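Local coordinates for aminoglycoside 6-adenylyltransferase (PDB 2PBE), which adenylates streptomycin and streptidine on the O-6 position, using ATP or GTP, and so mediates bacterial resistance to streptomycin, at residues Q62-F67 and Y92-E97. Numbering follows the deposited sequence.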
# COMPACT_ATOMS: atom_id res chain seq x y z
N GLN A 62 24.53 -9.47 11.13
CA GLN A 62 24.57 -8.02 11.29
C GLN A 62 23.36 -7.28 10.71
O GLN A 62 22.81 -6.37 11.35
CB GLN A 62 25.85 -7.46 10.64
CG GLN A 62 27.07 -7.41 11.54
CD GLN A 62 26.86 -6.53 12.77
OE1 GLN A 62 26.56 -5.34 12.66
NE2 GLN A 62 27.02 -7.12 13.95
N TRP A 63 22.93 -7.68 9.52
CA TRP A 63 21.79 -7.04 8.87
C TRP A 63 20.52 -7.06 9.74
O TRP A 63 19.58 -6.28 9.51
CB TRP A 63 21.51 -7.70 7.53
CG TRP A 63 21.17 -9.12 7.67
CD1 TRP A 63 22.04 -10.17 7.80
CD2 TRP A 63 19.86 -9.67 7.73
NE1 TRP A 63 21.35 -11.35 7.94
CE2 TRP A 63 20.00 -11.08 7.91
CE3 TRP A 63 18.56 -9.11 7.66
CZ2 TRP A 63 18.88 -11.95 8.01
CZ3 TRP A 63 17.44 -9.97 7.77
CH2 TRP A 63 17.62 -11.38 7.94
N LEU A 64 20.49 -7.96 10.72
CA LEU A 64 19.35 -8.11 11.62
C LEU A 64 19.25 -7.00 12.66
O LEU A 64 18.19 -6.75 13.21
CB LEU A 64 19.43 -9.46 12.33
CG LEU A 64 19.08 -10.72 11.54
CD1 LEU A 64 19.62 -11.94 12.25
CD2 LEU A 64 17.59 -10.83 11.38
N GLU A 65 20.38 -6.35 12.92
CA GLU A 65 20.47 -5.29 13.91
C GLU A 65 19.52 -4.15 13.59
O GLU A 65 19.14 -3.38 14.49
CB GLU A 65 21.92 -4.77 13.96
CG GLU A 65 22.44 -4.43 15.35
CD GLU A 65 22.49 -5.64 16.27
OE1 GLU A 65 21.59 -5.78 17.13
OE2 GLU A 65 23.44 -6.44 16.13
N ILE A 66 19.11 -4.07 12.33
CA ILE A 66 18.21 -3.02 11.87
C ILE A 66 16.83 -3.09 12.51
O ILE A 66 16.14 -2.07 12.65
CB ILE A 66 18.07 -3.04 10.33
CG1 ILE A 66 17.40 -1.75 9.86
CG2 ILE A 66 17.27 -4.29 9.91
CD1 ILE A 66 17.31 -1.61 8.36
N PHE A 67 16.42 -4.29 12.90
CA PHE A 67 15.11 -4.46 13.49
C PHE A 67 15.07 -4.07 14.96
O PHE A 67 13.99 -4.03 15.56
CB PHE A 67 14.64 -5.90 13.32
CG PHE A 67 14.59 -6.35 11.89
CD1 PHE A 67 13.83 -5.64 10.95
CD2 PHE A 67 15.28 -7.49 11.48
CE1 PHE A 67 13.75 -6.07 9.58
CE2 PHE A 67 15.21 -7.94 10.13
CZ PHE A 67 14.44 -7.22 9.18
N TYR A 92 14.23 -17.13 11.45
CA TYR A 92 14.75 -16.54 12.66
C TYR A 92 13.57 -16.31 13.58
O TYR A 92 12.50 -15.92 13.12
CB TYR A 92 15.38 -15.18 12.36
CG TYR A 92 16.46 -15.21 11.30
CD1 TYR A 92 17.83 -15.33 11.68
CD2 TYR A 92 16.15 -15.11 9.92
CE1 TYR A 92 18.86 -15.34 10.70
CE2 TYR A 92 17.17 -15.14 8.91
CZ TYR A 92 18.53 -15.25 9.32
OH TYR A 92 19.54 -15.27 8.39
N ILE A 93 13.73 -16.58 14.87
CA ILE A 93 12.65 -16.31 15.80
C ILE A 93 13.31 -15.31 16.72
O ILE A 93 14.31 -15.64 17.37
CB ILE A 93 12.17 -17.55 16.61
CG1 ILE A 93 11.36 -18.49 15.71
CG2 ILE A 93 11.26 -17.12 17.75
CD1 ILE A 93 12.14 -19.19 14.66
N ILE A 94 12.79 -14.09 16.76
CA ILE A 94 13.36 -13.05 17.59
C ILE A 94 12.40 -12.56 18.66
O ILE A 94 11.20 -12.39 18.41
CB ILE A 94 13.79 -11.83 16.72
CG1 ILE A 94 14.71 -12.29 15.59
CG2 ILE A 94 14.54 -10.80 17.57
CD1 ILE A 94 14.97 -11.22 14.55
N LEU A 95 12.95 -12.34 19.85
CA LEU A 95 12.17 -11.81 20.94
C LEU A 95 12.78 -10.43 21.17
O LEU A 95 13.88 -10.32 21.70
CB LEU A 95 12.31 -12.66 22.20
CG LEU A 95 11.46 -12.10 23.36
CD1 LEU A 95 10.00 -12.16 23.01
CD2 LEU A 95 11.74 -12.83 24.64
N PHE A 96 12.07 -9.39 20.75
CA PHE A 96 12.57 -8.03 20.89
C PHE A 96 12.53 -7.45 22.30
O PHE A 96 11.70 -7.84 23.13
CB PHE A 96 11.82 -7.10 19.94
CG PHE A 96 12.13 -7.35 18.48
CD1 PHE A 96 13.37 -6.95 17.94
CD2 PHE A 96 11.21 -8.03 17.66
CE1 PHE A 96 13.70 -7.23 16.58
CE2 PHE A 96 11.51 -8.32 16.30
CZ PHE A 96 12.76 -7.91 15.75
N GLU A 97 13.44 -6.53 22.57
CA GLU A 97 13.49 -5.89 23.87
C GLU A 97 12.21 -5.14 24.19
O GLU A 97 11.76 -5.16 25.33
CB GLU A 97 14.67 -4.92 23.96
CG GLU A 97 15.94 -5.52 24.51
CD GLU A 97 17.04 -4.49 24.66
OE1 GLU A 97 16.75 -3.38 25.18
OE2 GLU A 97 18.19 -4.78 24.26
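Trp63 and Leu64 meet Tyr92 on strand 90-96, and Phe67 meets Phe96 near the strand's end. Tyr92 can be followed from its backbone outward. Its CB points to segment 62-67. With CG anti to the carbonyl carbon (chi1 -56°), the ring is carried across to Trp63 and Leu64. Both neighbours lie on the same side of the ring plane: CD1 and CE1 meet the methyl CD1 of Leu64, and across the ring CE2 meets CZ2 and CH2 of Trp63. Tyr92 CE1 lies 3.8 Å from Leu64 CD1. At the tip, Tyr92 CZ is 3.6 Å from Trp63 CZ2, and the hydroxyl OH is 3.4 Å from the same carbon. The tryptophan thus turns the edge of its six-membered ring to the face of the tyrosine, in an offset edge-to-face pair. The ring centroids are 5.5 Å apart and the planes stand at 80°. Leu64 packs against one face of the indole and sends its other methyl, CD2, to CD1 of Ile94, 4.1 Å away. Phe67 uses its CB, which sits 3.6 Å from Phe96 CE1, while its ring turns from the strand and meets Phe16 edge-to-face. The carbonyl O of Phe67 also approaches Phe96 CE1, at 3.4 Å. That oxygen accepts a hydrogen bond from Arg4, which also makes a cation-pi contact with Phe96. No hydrogen bond joins the two segments, so apolar and aromatic contacts carry the interface. Tyr92, Ile94 and Phe96 alternate with Ile93 and Leu95, so the side chains on one side of the strand receive segment 62-67. Helix 6-19 adds to this layer through Phe16, Ile12 and Met9. The arrangement is hydrophobic packing of the loop between helix 54-58 and strand 70-74 against strand 90-96 of the mixed sheet, in a nucleotidyltransferase domain.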